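PDB 5UAM: ulvan Lyase-PL25 from Pseudoalteromonas sp. PLSV, which cleaves ulvan, the sulfated cell-wall polysaccharide of green seaweeds, as a polysaccharide lyase of family 25. Local coordinates for residues A[65-79]-A[450-462]. Residues are numbered along the deposited sequence; the frame is centred on the assembly and turned at random.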
ATOM      1  N   TYR A  65      -8.245  -4.517 -12.718  1.00 11.60           N
ATOM      2  CA  TYR A  65      -8.175  -5.785 -13.432  1.00 11.95           C
ATOM      3  C   TYR A  65      -7.619  -6.865 -12.513  1.00 12.69           C
ATOM      4  O   TYR A  65      -6.760  -6.606 -11.656  1.00 13.57           O
ATOM      5  CB  TYR A  65      -7.299  -5.664 -14.690  1.00 13.60           C
ATOM      6  CG  TYR A  65      -8.027  -4.978 -15.816  1.00 12.56           C
ATOM      7  CD1 TYR A  65      -8.234  -3.600 -15.795  1.00 13.42           C
ATOM      8  CD2 TYR A  65      -8.588  -5.707 -16.861  1.00 14.75           C
ATOM      9  CE1 TYR A  65      -8.937  -2.958 -16.790  1.00 15.03           C
ATOM     10  CE2 TYR A  65      -9.305  -5.070 -17.873  1.00 15.65           C
ATOM     11  CZ  TYR A  65      -9.467  -3.691 -17.836  1.00 16.26           C
ATOM     12  OH  TYR A  65     -10.187  -3.068 -18.840  1.00 18.31           O
ATOM     13  N   ILE A  66      -8.108  -8.088 -12.702  1.00 12.69           N
ATOM     14  CA  ILE A  66      -7.754  -9.203 -11.835  1.00 12.33           C
ATOM     15  C   ILE A  66      -7.453 -10.430 -12.689  1.00 12.05           C
ATOM     16  O   ILE A  66      -8.144 -10.713 -13.669  1.00 14.07           O
ATOM     17  CB  ILE A  66      -8.851  -9.489 -10.798  1.00 14.48           C
ATOM     18  CG1 ILE A  66      -8.455 -10.660  -9.924  1.00 14.13           C
ATOM     19  CG2 ILE A  66     -10.156  -9.715 -11.466  1.00 18.62           C
ATOM     20  CD1 ILE A  66      -9.327 -10.807  -8.674  1.00 19.29           C
ATOM     21  N   ALA A  67      -6.396 -11.141 -12.326  1.00 13.27           N
ATOM     22  CA  ALA A  67      -6.019 -12.387 -12.967  1.00 12.68           C
ATOM     23  C   ALA A  67      -5.680 -13.410 -11.890  1.00 12.72           C
ATOM     24  O   ALA A  67      -5.604 -13.095 -10.700  1.00 12.58           O
ATOM     25  CB  ALA A  67      -4.806 -12.188 -13.892  1.00 14.79           C
ATOM     26  N   SER A  68      -5.497 -14.657 -12.295  1.00 12.84           N
ATOM     27  CA  SER A  68      -5.081 -15.684 -11.354  1.00 13.24           C
ATOM     28  C   SER A  68      -4.165 -16.682 -12.033  1.00 14.22           C
ATOM     29  O   SER A  68      -4.256 -16.910 -13.243  1.00 14.75           O
ATOM     30  CB  SER A  68      -6.276 -16.403 -10.754  1.00 13.74           C
ATOM     31  OG  SER A  68      -6.956 -17.192 -11.701  1.00 16.64           O
ATOM     32  N   TYR A  69      -3.302 -17.290 -11.213  1.00 14.02           N
ATOM     33  CA  TYR A  69      -2.384 -18.334 -11.646  1.00 13.23           C
ATOM     34  C   TYR A  69      -2.592 -19.571 -10.789  1.00 14.16           C
ATOM     35  O   TYR A  69      -2.534 -19.493  -9.558  1.00 14.80           O
ATOM     36  CB  TYR A  69      -0.935 -17.866 -11.544  1.00 15.67           C
ATOM     37  CG  TYR A  69       0.057 -18.884 -12.061  1.00 15.23           C
ATOM     38  CD1 TYR A  69       0.116 -19.204 -13.403  1.00 15.82           C
ATOM     39  CD2 TYR A  69       0.902 -19.561 -11.198  1.00 16.21           C
ATOM     40  CE1 TYR A  69       1.014 -20.136 -13.878  1.00 16.54           C
ATOM     41  CE2 TYR A  69       1.811 -20.491 -11.662  1.00 16.45           C
ATOM     42  CZ  TYR A  69       1.864 -20.768 -13.003  1.00 17.69           C
ATOM     43  OH  TYR A  69       2.759 -21.695 -13.509  1.00 20.18           O
ATOM     44  N   ASN A  70      -2.814 -20.699 -11.439  1.00 14.68           N
ATOM     45  CA  ASN A  70      -2.948 -21.993 -10.777  1.00 14.84           C
ATOM     46  C   ASN A  70      -1.581 -22.661 -10.812  1.00 17.50           C
ATOM     47  O   ASN A  70      -1.089 -23.034 -11.882  1.00 17.95           O
ATOM     48  CB  ASN A  70      -3.981 -22.831 -11.527  1.00 18.61           C
ATOM     49  CG  ASN A  70      -4.241 -24.165 -10.879  1.00 21.54           C
ATOM     50  OD1 ASN A  70      -3.321 -24.849 -10.437  1.00 21.01           O
ATOM     51  ND2 ASN A  70      -5.512 -24.540 -10.807  1.00 24.50           N
ATOM     52  N   HIS A  71      -0.964 -22.799  -9.637  1.00 17.01           N
ATOM     53  CA  HIS A  71       0.400 -23.316  -9.577  1.00 16.71           C
ATOM     54  C   HIS A  71       0.484 -24.792  -9.928  1.00 18.40           C
ATOM     55  O   HIS A  71       1.541 -25.245 -10.384  1.00 23.02           O
ATOM     56  CB  HIS A  71       0.991 -23.036  -8.194  1.00 16.45           C
ATOM     57  CG  HIS A  71       1.210 -21.578  -7.930  1.00 16.17           C
ATOM     58  ND1 HIS A  71       2.432 -20.971  -8.122  1.00 17.96           N
ATOM     59  CD2 HIS A  71       0.360 -20.596  -7.543  1.00 15.86           C
ATOM     60  CE1 HIS A  71       2.334 -19.684  -7.830  1.00 18.18           C
ATOM     61  NE2 HIS A  71       1.086 -19.430  -7.480  1.00 16.12           N
ATOM     62  N   GLN A  72      -0.585 -25.563  -9.709  1.00 18.95           N
ATOM     63  CA  GLN A  72      -0.542 -26.986 -10.027  1.00 19.72           C
ATOM     64  C   GLN A  72      -0.666 -27.242 -11.522  1.00 22.95           C
ATOM     65  O   GLN A  72       0.020 -28.113 -12.058  1.00 24.67           O
ATOM     66  CB  GLN A  72      -1.642 -27.741  -9.274  1.00 21.37           C
ATOM     67  CG  GLN A  72      -1.639 -29.261  -9.530  1.00 26.75           C
ATOM     68  CD  GLN A  72      -2.679 -30.015  -8.713  1.00 33.79           C
ATOM     69  OE1 GLN A  72      -3.527 -29.413  -8.047  1.00 41.35           O
ATOM     70  NE2 GLN A  72      -2.618 -31.346  -8.760  1.00 34.85           N
ATOM     71  N   THR A  73      -1.538 -26.500 -12.211  1.00 20.75           N
ATOM     72  CA  THR A  73      -1.761 -26.741 -13.631  1.00 19.34           C
ATOM     73  C   THR A  73      -0.924 -25.832 -14.516  1.00 20.23           C
ATOM     74  O   THR A  73      -0.784 -26.117 -15.710  1.00 23.09           O
ATOM     75  CB  THR A  73      -3.237 -26.517 -13.982  1.00 22.31           C
ATOM     76  OG1 THR A  73      -3.561 -25.143 -13.769  1.00 21.67           O
ATOM     77  CG2 THR A  73      -4.154 -27.392 -13.113  1.00 24.57           C
ATOM     78  N   GLY A  74      -0.373 -24.755 -13.969  1.00 20.40           N
ATOM     79  CA  GLY A  74       0.366 -23.801 -14.758  1.00 19.63           C
ATOM     80  C   GLY A  74      -0.489 -22.863 -15.573  1.00 22.37           C
ATOM     81  O   GLY A  74       0.047 -22.188 -16.458  1.00 26.27           O
ATOM     82  N   GLN A  75      -1.790 -22.794 -15.310  1.00 19.25           N
ATOM     83  CA  GLN A  75      -2.727 -22.059 -16.148  1.00 21.53           C
ATOM     84  C   GLN A  75      -3.029 -20.701 -15.530  1.00 19.15           C
ATOM     85  O   GLN A  75      -3.291 -20.596 -14.325  1.00 18.67           O
ATOM     86  CB  GLN A  75      -4.050 -22.819 -16.304  1.00 24.38           C
ATOM     87  N   TRP A  76      -3.006 -19.672 -16.370  1.00 17.49           N
ATOM     88  CA  TRP A  76      -3.493 -18.352 -16.034  1.00 15.08           C
ATOM     89  C   TRP A  76      -4.940 -18.174 -16.477  1.00 15.64           C
ATOM     90  O   TRP A  76      -5.363 -18.673 -17.526  1.00 18.56           O
ATOM     91  CB  TRP A  76      -2.663 -17.283 -16.758  1.00 17.07           C
ATOM     92  CG  TRP A  76      -1.291 -17.069 -16.218  1.00 14.85           C
ATOM     93  CD1 TRP A  76      -0.138 -17.700 -16.605  1.00 16.08           C
ATOM     94  CD2 TRP A  76      -0.922 -16.137 -15.199  1.00 15.58           C
ATOM     95  NE1 TRP A  76       0.917 -17.214 -15.869  1.00 17.08           N
ATOM     96  CE2 TRP A  76       0.465 -16.255 -15.008  1.00 15.78           C
ATOM     97  CE3 TRP A  76      -1.638 -15.209 -14.417  1.00 12.88           C
ATOM     98  CZ2 TRP A  76       1.160 -15.471 -14.060  1.00 15.44           C
ATOM     99  CZ3 TRP A  76      -0.949 -14.439 -13.498  1.00 14.88           C
ATOM    100  CH2 TRP A  76       0.437 -14.581 -13.330  1.00 15.12           C
ATOM    101  N   GLN A  77      -5.683 -17.403 -15.678  1.00 16.03           N
ATOM    102  CA  GLN A  77      -7.001 -16.901 -16.031  1.00 17.56           C
ATOM    103  C   GLN A  77      -6.985 -15.384 -16.000  1.00 15.30           C
ATOM    104  O   GLN A  77      -6.344 -14.780 -15.140  1.00 15.00           O
ATOM    105  CB  GLN A  77      -8.059 -17.346 -15.015  1.00 19.91           C
ATOM    106  CG  GLN A  77      -8.176 -18.847 -14.827  1.00 22.65           C
ATOM    107  CD  GLN A  77      -8.940 -19.514 -15.935  1.00 37.20           C
ATOM    108  OE1 GLN A  77     -10.060 -19.119 -16.259  1.00 34.03           O
ATOM    109  NE2 GLN A  77      -8.343 -20.545 -16.523  1.00 50.10           N
ATOM    110  N   GLY A  78      -7.709 -14.770 -16.922  1.00 16.61           N
ATOM    111  CA  GLY A  78      -7.819 -13.339 -16.965  1.00 15.65           C
ATOM    112  C   GLY A  78      -6.667 -12.712 -17.711  1.00 15.10           C
ATOM    113  O   GLY A  78      -5.911 -13.379 -18.414  1.00 16.99           O
ATOM    114  N   PRO A  79      -6.509 -11.404 -17.572  1.00 16.23           N
ATOM    115  CA  PRO A  79      -7.210 -10.527 -16.628  1.00 15.31           C
ATOM    116  C   PRO A  79      -8.641 -10.189 -17.055  1.00 15.40           C
ATOM    117  O   PRO A  79      -8.987 -10.176 -18.240  1.00 17.69           O
ATOM    118  CB  PRO A  79      -6.353  -9.278 -16.648  1.00 17.25           C
ATOM    119  CG  PRO A  79      -5.796  -9.228 -18.028  1.00 18.39           C
ATOM    120  CD  PRO A  79      -5.508 -10.675 -18.366  1.00 17.67           C
ATOM    121  N   VAL A 450       6.840 -15.598 -12.934  1.00 15.44           N
ATOM    122  CA  VAL A 450       5.946 -16.699 -13.278  1.00 16.51           C
ATOM    123  C   VAL A 450       5.495 -16.456 -14.712  1.00 14.80           C
ATOM    124  O   VAL A 450       4.738 -15.521 -14.978  1.00 16.51           O
ATOM    125  CB  VAL A 450       4.739 -16.743 -12.340  1.00 16.00           C
ATOM    126  CG1 VAL A 450       3.801 -17.882 -12.741  1.00 19.21           C
ATOM    127  CG2 VAL A 450       5.165 -16.890 -10.899  1.00 17.17           C
ATOM    128  N   THR A 451       5.947 -17.295 -15.630  1.00 17.34           N
ATOM    129  CA  THR A 451       5.729 -17.029 -17.045  1.00 16.74           C
ATOM    130  C   THR A 451       4.311 -17.382 -17.484  1.00 17.67           C
ATOM    131  O   THR A 451       3.563 -18.102 -16.805  1.00 17.52           O
ATOM    132  CB  THR A 451       6.740 -17.771 -17.914  1.00 18.69           C
ATOM    133  OG1 THR A 451       6.575 -19.190 -17.799  1.00 20.80           O
ATOM    134  CG2 THR A 451       8.188 -17.403 -17.518  1.00 20.80           C
ATOM    135  N   ARG A 452       3.950 -16.839 -18.643  1.00 18.64           N
ATOM    136  CA  ARG A 452       2.664 -17.100 -19.274  1.00 17.04           C
ATOM    137  C   ARG A 452       2.871 -17.364 -20.763  1.00 18.42           C
ATOM    138  O   ARG A 452       3.734 -16.754 -21.397  1.00 19.34           O
ATOM    139  CB  ARG A 452       1.733 -15.904 -19.120  1.00 14.85           C
ATOM    140  CG  ARG A 452       0.351 -16.132 -19.718  1.00 15.96           C
ATOM    141  CD  ARG A 452      -0.663 -15.054 -19.303  1.00 15.86           C
ATOM    142  NE  ARG A 452      -2.015 -15.500 -19.648  1.00 16.64           N
ATOM    143  CZ  ARG A 452      -3.136 -14.872 -19.291  1.00 15.41           C
ATOM    144  NH1 ARG A 452      -3.082 -13.722 -18.637  1.00 15.72           N
ATOM    145  NH2 ARG A 452      -4.303 -15.405 -19.577  1.00 17.78           N
ATOM    146  N   SER A 453       2.081 -18.276 -21.319  1.00 19.06           N
ATOM    147  CA  SER A 453       2.083 -18.500 -22.757  1.00 21.41           C
ATOM    148  C   SER A 453       1.669 -17.226 -23.470  1.00 21.18           C
ATOM    149  O   SER A 453       0.634 -16.634 -23.159  1.00 20.27           O
ATOM    150  CB  SER A 453       1.090 -19.611 -23.086  1.00 24.01           C
ATOM    151  OG  SER A 453       0.648 -19.542 -24.423  1.00 26.02           O
ATOM    152  N   LEU A 454       2.444 -16.834 -24.482  1.00 24.11           N
ATOM    153  CA  LEU A 454       2.106 -15.626 -25.225  1.00 23.90           C
ATOM    154  C   LEU A 454       0.806 -15.802 -26.008  1.00 24.06           C
ATOM    155  O   LEU A 454      -0.010 -14.875 -26.074  1.00 30.29           O
ATOM    156  CB  LEU A 454       3.249 -15.263 -26.171  1.00 30.92           C
ATOM    157  CG  LEU A 454       3.072 -13.963 -26.955  1.00 32.43           C
ATOM    158  CD1 LEU A 454       2.799 -12.787 -26.036  1.00 36.52           C
ATOM    159  CD2 LEU A 454       4.317 -13.725 -27.809  1.00 39.44           C
ATOM    160  N   VAL A 455       0.586 -16.983 -26.580  1.00 23.79           N
ATOM    161  CA  VAL A 455      -0.672 -17.256 -27.277  1.00 25.13           C
ATOM    162  C   VAL A 455      -1.845 -17.091 -26.317  1.00 28.14           C
ATOM    163  O   VAL A 455      -2.876 -16.498 -26.656  1.00 28.81           O
ATOM    164  CB  VAL A 455      -0.644 -18.666 -27.881  1.00 28.06           C
ATOM    165  CG1 VAL A 455      -2.038 -19.085 -28.357  1.00 35.39           C
ATOM    166  CG2 VAL A 455       0.339 -18.714 -29.050  1.00 35.08           C
ATOM    167  N   ASP A 456      -1.709 -17.648 -25.115  1.00 24.78           N
ATOM    168  CA  ASP A 456      -2.760 -17.537 -24.107  1.00 21.45           C
ATOM    169  C   ASP A 456      -3.006 -16.088 -23.733  1.00 24.17           C
ATOM    170  O   ASP A 456      -4.161 -15.657 -23.609  1.00 25.80           O
ATOM    171  CB  ASP A 456      -2.348 -18.331 -22.873  1.00 21.01           C
ATOM    172  CG  ASP A 456      -3.415 -18.339 -21.803  1.00 23.49           C
ATOM    173  OD1 ASP A 456      -4.518 -18.840 -22.094  1.00 29.21           O
ATOM    174  OD2 ASP A 456      -3.146 -17.874 -20.684  1.00 21.19           O
ATOM    175  N   LEU A 457      -1.934 -15.329 -23.529  1.00 21.62           N
ATOM    176  CA  LEU A 457      -2.068 -13.938 -23.107  1.00 21.02           C
ATOM    177  C   LEU A 457      -2.788 -13.138 -24.178  1.00 27.42           C
ATOM    178  O   LEU A 457      -3.735 -12.403 -23.889  1.00 29.33           O
ATOM    179  CB  LEU A 457      -0.681 -13.347 -22.823  1.00 22.61           C
ATOM    180  CG  LEU A 457      -0.571 -11.914 -22.263  1.00 27.42           C
ATOM    181  CD1 LEU A 457       0.719 -11.745 -21.481  1.00 36.09           C
ATOM    182  CD2 LEU A 457      -0.636 -10.861 -23.371  1.00 36.20           C
ATOM    183  N   LYS A 458      -2.364 -13.295 -25.430  1.00 29.62           N
ATOM    184  CA  LYS A 458      -2.985 -12.545 -26.519  1.00 32.36           C
ATOM    185  C   LYS A 458      -4.469 -12.873 -26.645  1.00 33.17           C
ATOM    186  O   LYS A 458      -5.290 -11.978 -26.875  1.00 44.83           O
ATOM    187  CB  LYS A 458      -2.248 -12.821 -27.832  1.00 35.78           C
ATOM    188  CG  LYS A 458      -0.817 -12.283 -27.857  1.00 42.10           C
ATOM    189  N   THR A 459      -4.833 -14.147 -26.512  1.00 26.91           N
ATOM    190  CA  THR A 459      -6.242 -14.516 -26.546  1.00 28.48           C
ATOM    191  C   THR A 459      -7.013 -13.830 -25.416  1.00 25.09           C
ATOM    192  O   THR A 459      -8.172 -13.430 -25.595  1.00 31.86           O
ATOM    193  CB  THR A 459      -6.371 -16.038 -26.432  1.00 30.31           C
ATOM    194  OG1 THR A 459      -5.638 -16.670 -27.498  1.00 41.21           O
ATOM    195  CG2 THR A 459      -7.828 -16.466 -26.517  1.00 38.44           C
ATOM    196  N   ALA A 460      -6.389 -13.687 -24.257  1.00 24.82           N
ATOM    197  CA  ALA A 460      -7.105 -13.191 -23.087  1.00 24.84           C
ATOM    198  C   ALA A 460      -7.153 -11.671 -23.012  1.00 30.88           C
ATOM    199  O   ALA A 460      -8.035 -11.131 -22.333  1.00 30.42           O
ATOM    200  CB  ALA A 460      -6.453 -13.712 -21.808  1.00 26.09           C
ATOM    201  N   MET A 461      -6.243 -10.965 -23.665  1.00 30.57           N
ATOM    202  CA  MET A 461      -6.128  -9.535 -23.390  1.00 34.21           C
ATOM    203  C   MET A 461      -7.338  -8.797 -23.960  1.00 39.00           C
ATOM    204  O   MET A 461      -7.615  -8.917 -25.164  1.00 45.04           O
ATOM    205  CB  MET A 461      -4.814  -8.960 -23.908  1.00 28.23           C
ATOM    206  CG  MET A 461      -3.587  -9.296 -23.037  1.00 29.20           C
ATOM    207  SD  MET A 461      -3.714  -8.987 -21.232  1.00 26.12           S
ATOM    208  CE  MET A 461      -4.098  -7.248 -21.219  1.00 27.33           C
ATOM    209  N   PRO A 462      -8.110  -8.043 -23.133  1.00 50.51           N
ATOM    210  CA  PRO A 462      -9.377  -7.443 -23.580  1.00 56.62           C
ATOM    211  C   PRO A 462      -9.190  -6.226 -24.489  1.00 57.58           C
ATOM    212  O   PRO A 462      -8.853  -6.387 -25.666  1.00 63.48           O
ATOM    213  CB  PRO A 462     -10.057  -7.022 -22.256  1.00 55.18           C
ATOM    214  CG  PRO A 462      -9.198  -7.603 -21.141  1.00 47.07           C
ATOM    215  CD  PRO A 462      -7.839  -7.696 -21.722  1.00 50.10           C
TER
HETATM  216  O   HOH W   1       4.259 -20.559 -15.613  1.00 26.08           O
HETATM  217  O   HOH W   2      -2.223 -20.015 -19.095  1.00 21.00           O
HETATM  218  O   HOH W   3      -6.498 -17.614 -20.028  1.00 26.86           O
HETATM  219  O   HOH W   4      -9.669 -11.982 -20.299  1.00 24.42           O
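Val450 sets its methyl CG1 squarely over one face of the Tyr69 ring, 3.5 Å from the ring centroid, and the same methyl lies 3.8 Å from Trp76 CZ2. With CG1 anti to the backbone N (chi1 179°), this branched side chain fills the angle between the two aromatic residues. The indole is held between Tyr69 CD1 over one face and, over the other, the extended chain of Arg452, whose CD makes a CH-pi contact; the guanidinium continues over Trp76 CB, its plane 18° from that of the ring. Farther along, Met461 bends so that SD rests 3.8 Å from Pro79 CD. The beta-propeller blade containing strands 64-70 and 75-81 is thus covered along its outermost strand by the chain's C-terminal segment and short helix 454-460. Trp76 NE1 donates to Thr451 O (2.9 Å), which lies near the indole plane, while NE1 comes from above the plane of that carbonyl. At Gly78 a CB would jam against the preceding carbonyl O and clash with Ile66 O, so glycine suits. Arg452 NH1 and NH2 both donate to Gly78 O, which lies in the guanidinium plane (NH2 to O 2.8 Å). Side-on, NE and NH2 grip Asp456 OD2 in a salt bridge, while NH1 also reaches Phe29 O. A methionine in place of Arg452 would probably leave Asp456 without its charged mate and Gly78 O without either donor. At the edge, one water bridges Trp76 N and Asp456 OD2.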